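Local structure of natterin-like protein (Lethenteron camtschaticum, 6IUL) at residues Q152-P157 / L212-G217; I194-S199 / E242-T247; S198-T203 / S236-E241; D272-Y277 / I298-T303. The protein is a lamprey immune cytotoxin that probably binds glycans through a jacalin-like lectin domain and forms membrane pores with an aerolysin-type module. All blocks are in the same frame, centred on the assembly; numbering follows the deposited sequence.

Contact 1 (Q152-P157 / L212-G217); sequences QDMKYP and LSVKAG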
# COMPACT_ATOMS: atom_id res chain seq x y z
N GLN A 152 -4.89 -11.31 15.59
CA GLN A 152 -6.14 -10.96 16.25
C GLN A 152 -5.90 -10.74 17.74
O GLN A 152 -4.76 -10.74 18.19
CB GLN A 152 -7.19 -12.04 16.00
CG GLN A 152 -6.93 -13.39 16.60
CD GLN A 152 -7.65 -14.50 15.81
OE1 GLN A 152 -7.39 -14.74 14.61
NE2 GLN A 152 -8.55 -15.20 16.48
N ASP A 153 -6.99 -10.55 18.49
CA ASP A 153 -6.93 -10.16 19.92
C ASP A 153 -5.90 -9.06 20.17
O ASP A 153 -5.03 -9.18 21.03
CB ASP A 153 -6.61 -11.37 20.82
CG ASP A 153 -7.60 -12.53 20.65
OD1 ASP A 153 -8.80 -12.30 20.33
OD2 ASP A 153 -7.18 -13.67 20.86
N MET A 154 -6.01 -7.99 19.39
CA MET A 154 -5.06 -6.87 19.44
C MET A 154 -5.29 -6.04 20.71
O MET A 154 -6.40 -5.68 21.01
CB MET A 154 -5.21 -5.97 18.20
CG MET A 154 -4.22 -4.81 18.15
SD MET A 154 -2.51 -5.34 18.04
CE MET A 154 -2.48 -6.19 16.45
N LYS A 155 -4.21 -5.76 21.43
CA LYS A 155 -4.28 -4.99 22.67
C LYS A 155 -3.13 -4.01 22.72
O LYS A 155 -2.03 -4.31 22.29
CB LYS A 155 -4.21 -5.89 23.92
CG LYS A 155 -5.47 -6.68 24.13
CD LYS A 155 -5.25 -7.81 25.13
CE LYS A 155 -6.54 -8.50 25.55
NZ LYS A 155 -6.98 -9.54 24.59
N TYR A 156 -3.41 -2.81 23.25
CA TYR A 156 -2.44 -1.76 23.45
C TYR A 156 -2.39 -1.51 24.96
O TYR A 156 -3.12 -0.65 25.49
CB TYR A 156 -2.84 -0.50 22.67
CG TYR A 156 -3.12 -0.78 21.23
CD1 TYR A 156 -2.10 -0.74 20.30
CD2 TYR A 156 -4.41 -1.10 20.82
CE1 TYR A 156 -2.36 -0.99 18.95
CE2 TYR A 156 -4.68 -1.37 19.50
CZ TYR A 156 -3.65 -1.33 18.56
OH TYR A 156 -3.92 -1.62 17.25
N PRO A 157 -1.56 -2.28 25.67
CA PRO A 157 -1.66 -2.32 27.15
C PRO A 157 -1.22 -1.02 27.87
O PRO A 157 -1.55 -0.83 29.02
CB PRO A 157 -0.76 -3.51 27.53
CG PRO A 157 0.14 -3.71 26.37
CD PRO A 157 -0.58 -3.24 25.14
N LEU A 212 -0.21 -12.19 5.92
CA LEU A 212 -0.80 -11.73 7.19
C LEU A 212 -1.94 -10.74 6.95
O LEU A 212 -1.84 -9.89 6.06
CB LEU A 212 0.26 -11.02 8.03
CG LEU A 212 1.44 -11.85 8.46
CD1 LEU A 212 2.44 -11.01 9.18
CD2 LEU A 212 1.03 -13.03 9.33
N SER A 213 -3.03 -10.89 7.70
CA SER A 213 -3.98 -9.81 7.90
C SER A 213 -4.16 -9.60 9.40
O SER A 213 -3.88 -10.49 10.21
CB SER A 213 -5.32 -10.04 7.20
OG SER A 213 -5.87 -11.24 7.61
N VAL A 214 -4.61 -8.40 9.76
CA VAL A 214 -4.87 -8.03 11.14
C VAL A 214 -6.34 -7.75 11.32
O VAL A 214 -6.91 -6.88 10.66
CB VAL A 214 -4.09 -6.76 11.49
CG1 VAL A 214 -4.28 -6.45 12.96
CG2 VAL A 214 -2.61 -6.94 11.18
N LYS A 215 -6.98 -8.50 12.20
CA LYS A 215 -8.37 -8.28 12.50
C LYS A 215 -8.40 -7.48 13.80
O LYS A 215 -8.22 -8.02 14.89
CB LYS A 215 -9.17 -9.58 12.58
CG LYS A 215 -10.66 -9.37 12.77
CD LYS A 215 -11.41 -10.71 12.82
CE LYS A 215 -11.60 -11.20 14.27
NZ LYS A 215 -11.88 -12.65 14.40
N ALA A 216 -8.56 -6.16 13.65
CA ALA A 216 -8.41 -5.20 14.75
C ALA A 216 -9.00 -3.86 14.39
O ALA A 216 -9.28 -3.58 13.23
CB ALA A 216 -6.95 -5.01 15.07
N GLY A 217 -9.13 -3.01 15.40
CA GLY A 217 -9.49 -1.63 15.16
C GLY A 217 -8.25 -0.77 15.11
O GLY A 217 -7.20 -1.17 15.57
O HOH W 1 -8.28 -7.50 17.54

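Contact 2 (I194-S199 / E242-T247); sequences IIKKSS and ESEEKT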
# COMPACT_ATOMS: atom_id res chain seq x y z
N ILE A 194 -5.59 14.40 3.49
CA ILE A 194 -4.79 13.79 4.56
C ILE A 194 -4.47 12.35 4.21
O ILE A 194 -5.20 11.69 3.47
CB ILE A 194 -5.49 13.81 5.94
CG1 ILE A 194 -6.80 13.05 5.92
CG2 ILE A 194 -5.74 15.25 6.40
CD1 ILE A 194 -7.45 12.84 7.26
N ILE A 195 -3.38 11.86 4.77
CA ILE A 195 -2.98 10.44 4.62
C ILE A 195 -2.81 9.80 6.01
O ILE A 195 -1.81 10.05 6.69
CB ILE A 195 -1.66 10.33 3.84
CG1 ILE A 195 -1.77 11.13 2.53
CG2 ILE A 195 -1.28 8.86 3.59
CD1 ILE A 195 -0.62 10.98 1.56
N LYS A 196 -3.79 9.01 6.44
CA LYS A 196 -3.69 8.23 7.69
C LYS A 196 -2.79 7.01 7.48
O LYS A 196 -2.75 6.46 6.39
CB LYS A 196 -5.06 7.78 8.16
CG LYS A 196 -5.98 8.90 8.66
CD LYS A 196 -7.38 8.34 9.00
CE LYS A 196 -8.10 9.21 10.01
NZ LYS A 196 -9.55 8.92 10.20
N LYS A 197 -2.04 6.62 8.51
CA LYS A 197 -1.13 5.47 8.40
C LYS A 197 -1.24 4.55 9.59
O LYS A 197 -1.43 5.01 10.72
CB LYS A 197 0.31 5.95 8.24
CG LYS A 197 0.58 6.61 6.91
CD LYS A 197 2.07 6.75 6.58
CE LYS A 197 2.21 6.88 5.05
NZ LYS A 197 3.59 7.08 4.56
N SER A 198 -1.07 3.25 9.33
CA SER A 198 -1.07 2.20 10.34
C SER A 198 0.05 1.18 10.07
O SER A 198 0.26 0.75 8.92
CB SER A 198 -2.40 1.48 10.33
OG SER A 198 -3.41 2.21 10.99
N SER A 199 0.75 0.78 11.13
CA SER A 199 1.85 -0.17 11.03
C SER A 199 1.99 -0.99 12.31
O SER A 199 2.20 -0.46 13.41
CB SER A 199 3.15 0.55 10.74
OG SER A 199 4.24 -0.38 10.82
N GLU A 242 -0.31 -0.15 6.25
CA GLU A 242 -1.48 0.34 5.54
C GLU A 242 -1.52 1.83 5.55
O GLU A 242 -1.08 2.46 6.50
CB GLU A 242 -2.76 -0.20 6.19
CG GLU A 242 -3.86 -0.37 5.19
CD GLU A 242 -4.91 -1.35 5.65
OE1 GLU A 242 -5.70 -0.97 6.54
OE2 GLU A 242 -4.96 -2.48 5.09
N SER A 243 -2.06 2.42 4.49
CA SER A 243 -2.29 3.86 4.49
C SER A 243 -3.65 4.12 3.87
O SER A 243 -4.13 3.34 3.06
CB SER A 243 -1.18 4.58 3.76
OG SER A 243 -1.54 4.69 2.42
N GLU A 244 -4.32 5.18 4.34
CA GLU A 244 -5.63 5.54 3.83
C GLU A 244 -5.59 7.02 3.41
O GLU A 244 -5.27 7.89 4.23
CB GLU A 244 -6.70 5.29 4.89
CG GLU A 244 -8.13 5.63 4.46
CD GLU A 244 -9.13 5.84 5.63
OE1 GLU A 244 -8.73 5.92 6.82
OE2 GLU A 244 -10.34 5.98 5.36
N GLU A 245 -5.91 7.31 2.15
CA GLU A 245 -5.99 8.69 1.67
C GLU A 245 -7.41 9.21 1.77
O GLU A 245 -8.38 8.52 1.45
CB GLU A 245 -5.54 8.76 0.22
CG GLU A 245 -4.22 8.04 -0.06
CD GLU A 245 -3.35 8.80 -0.98
OE1 GLU A 245 -2.15 8.48 -0.98
OE2 GLU A 245 -3.86 9.74 -1.66
N LYS A 246 -7.56 10.45 2.20
CA LYS A 246 -8.89 10.98 2.46
C LYS A 246 -8.87 12.50 2.22
O LYS A 246 -7.83 13.13 2.28
CB LYS A 246 -9.18 10.60 3.92
CG LYS A 246 -10.51 10.98 4.55
CD LYS A 246 -10.93 9.90 5.59
CE LYS A 246 -11.56 10.41 6.90
NZ LYS A 246 -12.76 11.25 6.72
N THR A 247 -10.01 13.07 1.91
CA THR A 247 -10.16 14.51 1.92
C THR A 247 -11.13 14.90 3.04
O THR A 247 -12.33 14.59 2.99
CB THR A 247 -10.67 15.04 0.56
OG1 THR A 247 -9.74 14.67 -0.47
CG2 THR A 247 -10.78 16.53 0.60

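Contact 3 (S198-T203 / S236-E241); sequences SSWSTT and STHAVE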
# COMPACT_ATOMS: atom_id res chain seq x y z
N SER A 198 -1.07 3.25 9.33
CA SER A 198 -1.07 2.20 10.34
C SER A 198 0.05 1.18 10.07
O SER A 198 0.26 0.75 8.92
CB SER A 198 -2.40 1.48 10.33
OG SER A 198 -3.41 2.21 10.99
N SER A 199 0.75 0.78 11.13
CA SER A 199 1.85 -0.17 11.03
C SER A 199 1.99 -0.99 12.31
O SER A 199 2.20 -0.46 13.41
CB SER A 199 3.15 0.55 10.74
OG SER A 199 4.24 -0.38 10.82
N TRP A 200 1.86 -2.30 12.19
CA TRP A 200 2.17 -3.21 13.29
C TRP A 200 3.45 -3.95 12.98
O TRP A 200 3.53 -4.64 11.96
CB TRP A 200 1.06 -4.19 13.50
CG TRP A 200 -0.24 -3.62 14.01
CD1 TRP A 200 -0.61 -3.46 15.32
CD2 TRP A 200 -1.37 -3.21 13.23
NE1 TRP A 200 -1.88 -3.00 15.40
CE2 TRP A 200 -2.36 -2.81 14.13
CE3 TRP A 200 -1.61 -3.12 11.85
CZ2 TRP A 200 -3.60 -2.33 13.71
CZ3 TRP A 200 -2.82 -2.64 11.42
CH2 TRP A 200 -3.83 -2.27 12.35
N SER A 201 4.45 -3.82 13.84
CA SER A 201 5.76 -4.41 13.61
C SER A 201 5.65 -5.95 13.61
O SER A 201 4.83 -6.52 14.30
CB SER A 201 6.78 -3.92 14.64
OG SER A 201 6.43 -4.45 15.95
N THR A 202 6.51 -6.60 12.84
CA THR A 202 6.60 -8.05 12.86
C THR A 202 8.05 -8.48 12.93
O THR A 202 8.93 -7.71 12.61
CB THR A 202 5.97 -8.67 11.58
OG1 THR A 202 6.74 -8.30 10.46
CG2 THR A 202 4.55 -8.17 11.33
N THR A 203 8.29 -9.71 13.38
CA THR A 203 9.65 -10.29 13.40
C THR A 203 9.64 -11.70 12.83
O THR A 203 8.60 -12.24 12.47
CB THR A 203 10.19 -10.36 14.84
OG1 THR A 203 9.27 -11.10 15.67
CG2 THR A 203 10.37 -8.96 15.43
N SER A 236 -11.91 -3.89 11.86
CA SER A 236 -11.98 -4.47 10.51
C SER A 236 -10.71 -5.28 10.16
O SER A 236 -9.89 -5.55 11.04
CB SER A 236 -12.24 -3.38 9.46
OG SER A 236 -11.14 -2.51 9.39
N THR A 237 -10.57 -5.62 8.89
CA THR A 237 -9.42 -6.33 8.34
C THR A 237 -8.38 -5.40 7.73
O THR A 237 -8.72 -4.56 6.93
CB THR A 237 -9.92 -7.31 7.28
OG1 THR A 237 -10.63 -8.34 7.96
CG2 THR A 237 -8.79 -7.96 6.55
N HIS A 238 -7.12 -5.56 8.11
CA HIS A 238 -6.06 -4.64 7.65
C HIS A 238 -4.83 -5.41 7.22
O HIS A 238 -4.57 -6.50 7.71
CB HIS A 238 -5.65 -3.67 8.77
CG HIS A 238 -6.79 -2.90 9.36
ND1 HIS A 238 -7.34 -1.80 8.74
CD2 HIS A 238 -7.49 -3.09 10.50
CE1 HIS A 238 -8.34 -1.34 9.48
NE2 HIS A 238 -8.44 -2.10 10.56
N ALA A 239 -4.04 -4.85 6.31
CA ALA A 239 -2.72 -5.37 6.09
C ALA A 239 -1.87 -4.86 7.25
O ALA A 239 -2.22 -3.89 7.93
CB ALA A 239 -2.16 -4.92 4.75
N VAL A 240 -0.73 -5.50 7.45
CA VAL A 240 0.16 -5.16 8.53
C VAL A 240 0.66 -3.72 8.41
O VAL A 240 0.94 -3.07 9.42
CB VAL A 240 1.31 -6.19 8.54
CG1 VAL A 240 2.59 -5.62 9.03
CG2 VAL A 240 0.93 -7.37 9.41
N GLU A 241 0.81 -3.25 7.19
CA GLU A 241 1.21 -1.90 6.91
C GLU A 241 0.25 -1.31 5.90
O GLU A 241 -0.01 -1.90 4.85
CB GLU A 241 2.64 -1.83 6.41
CG GLU A 241 3.25 -0.48 6.77
CD GLU A 241 4.72 -0.53 7.13
OE1 GLU A 241 5.25 -1.63 7.37
OE2 GLU A 241 5.32 0.57 7.17

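Contact 4 (D272-Y277 / I298-T303); sequences DIDLPY and IYKGLT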
# COMPACT_ATOMS: atom_id res chain seq x y z
N ASP A 272 0.94 11.68 15.85
CA ASP A 272 1.79 10.50 15.69
C ASP A 272 1.56 9.57 16.84
O ASP A 272 1.61 9.99 17.98
CB ASP A 272 3.27 10.88 15.63
CG ASP A 272 3.65 11.52 14.29
OD1 ASP A 272 3.55 10.85 13.24
OD2 ASP A 272 4.04 12.70 14.25
N ILE A 273 1.29 8.30 16.53
CA ILE A 273 1.01 7.31 17.55
C ILE A 273 2.13 6.27 17.61
O ILE A 273 2.53 5.70 16.58
CB ILE A 273 -0.33 6.61 17.30
CG1 ILE A 273 -1.44 7.65 17.17
CG2 ILE A 273 -0.62 5.62 18.42
CD1 ILE A 273 -2.85 7.09 17.03
N ASP A 274 2.65 6.01 18.81
CA ASP A 274 3.76 5.09 19.00
C ASP A 274 3.47 4.33 20.30
O ASP A 274 3.54 4.91 21.38
CB ASP A 274 5.09 5.86 19.05
CG ASP A 274 6.31 4.94 19.07
OD1 ASP A 274 6.36 3.96 19.86
OD2 ASP A 274 7.28 5.20 18.32
N LEU A 275 3.11 3.05 20.18
CA LEU A 275 2.53 2.30 21.30
C LEU A 275 2.89 0.81 21.24
O LEU A 275 2.85 0.24 20.19
CB LEU A 275 1.01 2.38 21.25
CG LEU A 275 0.28 3.70 21.58
CD1 LEU A 275 -1.20 3.49 21.41
CD2 LEU A 275 0.58 4.18 23.02
N PRO A 276 3.25 0.18 22.36
CA PRO A 276 3.42 -1.28 22.35
C PRO A 276 2.10 -2.02 22.15
O PRO A 276 1.04 -1.51 22.55
CB PRO A 276 4.02 -1.59 23.75
CG PRO A 276 3.61 -0.42 24.60
CD PRO A 276 3.61 0.77 23.67
N TYR A 277 2.17 -3.20 21.52
CA TYR A 277 0.96 -4.03 21.35
C TYR A 277 1.25 -5.48 21.67
O TYR A 277 2.37 -5.94 21.56
CB TYR A 277 0.37 -3.93 19.91
CG TYR A 277 1.09 -4.77 18.88
CD1 TYR A 277 0.81 -6.13 18.74
CD2 TYR A 277 2.08 -4.23 18.09
CE1 TYR A 277 1.47 -6.92 17.80
CE2 TYR A 277 2.74 -4.99 17.14
CZ TYR A 277 2.44 -6.34 17.01
OH TYR A 277 3.13 -7.08 16.08
N ILE A 298 5.41 -3.23 18.30
CA ILE A 298 5.05 -1.84 18.39
C ILE A 298 4.15 -1.38 17.21
O ILE A 298 4.35 -1.77 16.07
CB ILE A 298 6.28 -0.92 18.55
CG1 ILE A 298 7.08 -0.85 17.27
CG2 ILE A 298 7.20 -1.35 19.72
CD1 ILE A 298 8.28 0.08 17.35
N TYR A 299 3.17 -0.56 17.52
CA TYR A 299 2.28 0.07 16.57
C TYR A 299 2.70 1.49 16.36
O TYR A 299 2.87 2.26 17.32
CB TYR A 299 0.82 -0.01 17.01
CG TYR A 299 -0.14 0.72 16.10
CD1 TYR A 299 -0.65 0.12 14.96
CD2 TYR A 299 -0.49 2.06 16.35
CE1 TYR A 299 -1.50 0.78 14.12
CE2 TYR A 299 -1.36 2.74 15.50
CZ TYR A 299 -1.86 2.10 14.39
OH TYR A 299 -2.71 2.76 13.52
N LYS A 300 2.88 1.83 15.09
CA LYS A 300 3.19 3.18 14.65
C LYS A 300 2.02 3.62 13.76
O LYS A 300 1.64 2.93 12.80
CB LYS A 300 4.49 3.22 13.86
CG LYS A 300 5.74 3.19 14.71
CD LYS A 300 6.98 3.60 13.92
CE LYS A 300 8.21 3.64 14.83
NZ LYS A 300 8.20 4.83 15.73
N GLY A 301 1.45 4.77 14.08
CA GLY A 301 0.37 5.29 13.31
C GLY A 301 0.47 6.79 13.10
O GLY A 301 1.19 7.48 13.78
N LEU A 302 -0.31 7.27 12.14
CA LEU A 302 -0.55 8.67 11.93
C LEU A 302 -2.05 8.85 11.78
O LEU A 302 -2.69 8.15 10.99
CB LEU A 302 0.17 9.16 10.68
CG LEU A 302 -0.06 10.66 10.33
CD1 LEU A 302 0.43 11.54 11.46
CD2 LEU A 302 0.69 11.06 9.07
N THR A 303 -2.62 9.73 12.58
CA THR A 303 -4.05 9.99 12.50
C THR A 303 -4.33 11.49 12.57
O THR A 303 -3.43 12.30 12.90
CB THR A 303 -4.81 9.25 13.60
OG1 THR A 303 -6.21 9.25 13.28
CG2 THR A 303 -4.61 9.89 14.97

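Contact 1 (Q152-P157 / L212-G217)
Met154 makes the apolar part of this contact and meets two side chains of 212-217 with different parts of its length. Its CB lies against the methyl of Ala216, CB to CB 3.7 Å, while the far end swings back to set Met154 CE 3.9 Å from Val214 CG1. The side chain leaves the backbone with CG anti to N (chi1 -178°) and then bends twice, at chi2 and chi3, which brings the terminal methyl across the valine's CG1 at a slant. Val214 offers only its CG1 methyl to the methionine. Next along, Tyr156 sends its ring in beside the strand from the flank; its OH stops 3.7 Å from Gly217 O and accepts the N-H of Trp200 NE1. At the other end the approach is looser: the backbone of Gln152 passes beside that of Lys215, with Gln152 CA 3.8 Å from Lys215 O.

The polar link between the segments is a water, which accepts from Met154 N at 3.0 Å and donates to Lys215 O at 2.7 Å. It bridges the two backbones where the chain turns its corner at Asp153 and the two directions diverge by 49°. Met154 also packs on Tyr277, Ala279 and Trp200, and Val214 on Trp200 and Val240, so the contact is one side of a shared apolar cluster. Strands 135-155 and 212-223 pair in parallel just before this point; their water-bridged parting, lined by Met154, belongs to the long, twisted beta architecture of the aerolysin-type module.

Contact 2 (I194-S199 / E242-T247)
Lys196 and Glu244 are set alongside each other by complementary torsions: the lysine CG stands opposite its carbonyl carbon (chi1 -69°), the glutamate CG opposite its backbone N (chi1 -179°), and both chains then run out extended in the same direction. The carboxylate meets the lysine's aliphatic part, Glu244 OE1 to Lys196 CD 3.5 Å, while Lys196 NZ stays 4.6 Å from that oxygen, beyond salt-bridge range, so any attraction is probably weak. Lys246, bent at chi2, chi3 and chi4, brings CE to 4.1 Å from Lys196 NZ and gives its own ammonium to Glu248. Beside it, Ile194 and Lys246 lie side by side through Ile194 CG1 and Lys246 CB, 4.0 Å apart. On the other face Ile195 CD1 touches Glu245 OE1 at 3.9 Å, and the CG of Lys197 rests near Ser243 CB.

Between the two faces, the antiparallel backbones are joined by six hydrogen bonds, a reciprocal pair each at Ile194-Lys246, Lys196-Glu244 and Ser198-Glu242. Ile194 N to Lys246 O is short and nearly straight, at 2.8 Å; Lys196 N to Glu244 O is more bent, at 137°. The pairs between them bring CA hydrogens to carbonyls, as for Ser243 CA and Lys196 O at 3.3 Å.

Strand 241-256 thus lines one edge of strand 184-200, whose other edge pairs with strand 290-313 through the backbones of Lys197 and Leu302. Near the far end, Thr247 OG1 is hydrogen-bonded to Ser211 OG of the second subunit.

Contact 3 (S198-T203 / S236-E241)
Trp200 and Val240 face each other where antiparallel beta pairing within the aerolysin-type module comes to its end. Ser199 and Glu241 form a non-hydrogen-bonded pair, CA to CA 4.5 Å, and beyond it Trp200 N bonds Val240 O at 3.0 Å, nearly straight. Two CA hydrogens also point at carbonyl oxygens: Ser199 CA at Val240 O and Glu241 CA at Ser198 O. Past Trp200 and before Glu241 the chains leave the sheet, and the touching parts run 75° apart.

The indole turns an edge to the bend at 239-240, with Val240 O and Ala239 O near its plane; Trp200 CE3 is 3.5 Å from Val240 O. Farther out, its six-membered ring and the imidazole of His238 sit obliquely, planes at 39°, with Trp200 CZ3 4.0 Å from His238 CB. Outside partners hold both rings: the indole N-H is already taken by Tyr156, and His238 ND1 bonds Glu242 OE1. Ser199 puts OG opposite its backbone N (chi1 173°), beside the carboxylate of Glu241 with Ser199 OG to Glu241 CD 3.7 Å.

Val240 reaches the loop that follows Trp200. Its CG1 and CG2 both approach the methyl of Thr202, whose OG1 turns instead to Glu207; the two side chains meet tip to tip, with Thr202 CG2 4.0 Å from Val240 CG1.

Contact 4 (D272-Y277 / I298-T303)
The Tyr277 ring turns an edge to the backbone of 298-303: the carbonyl carbon of Ile298 and Tyr299 N lie in its plane, and Tyr277 CE2 comes within 3.4 Å of Ile298 N, placed obliquely. Its CG occupies the position between backbone N and carbonyl carbon (chi1 80°), which brings the ring over to the partner strand. The Tyr299 ring also receives its neighbour at the edge, near its plane, where Ile273 CG2 lies 4.1 Å from Tyr299 CD2. Trp200 meets both tyrosines, edge-to-face with Tyr277. Their hydroxyls have partners as well, Ser201 O for Tyr277 and Ser198 OG for Tyr299.

Ile273 works both ways along the strand: CG2 goes to Tyr299, and Ile273 CD1 reaches Thr303 CG2 at 3.9 Å. Between them lies Gly301, whose bare backbone leaves room for the Tyr299 ring.

The antiparallel backbones share four hydrogen bonds, at Ile273-Gly301 and Leu275-Tyr299. Ile273 N to Gly301 O is 2.9 Å and almost straight at 178°. On the exposed face, Asp274 and Lys300 lie side by side and form a salt bridge, Lys300 NZ to Asp274 OD2 2.8 Å, the ammonium above the carboxylate plane. Asp272 directs its charge to Arg270.

The chemistry thus differs by face in the hairpin of strands 260-285 and 290-313: the face of Ile273, Leu275 and Tyr299 is buried and largely apolar, while the face of Asp274 and Lys300 mixes ion pairing with aliphatic residues such as Ile298.

From the N terminus, the chain first leaves segment 152-157, which waits for 212-217 to close contact 1. Before that closure it lays down strand 184-200, whose end serves both contact 2 and contact 3 through Ser198 and Ser199. These close later, contact 3 at 236-241 and then contact 2 at 242-247, so contact 3 nests within contact 2 apart from the shared residues, and both cross contact 1. Contact 4 opens after all of these have closed and joins the two arms of a hairpin. Contacts 1, 3 and 4 touch one another around Trp200, tying strands 135-155, 184-200, 212-223, 228-238, 260-285 and 290-313; contact 2 adds strand 241-256.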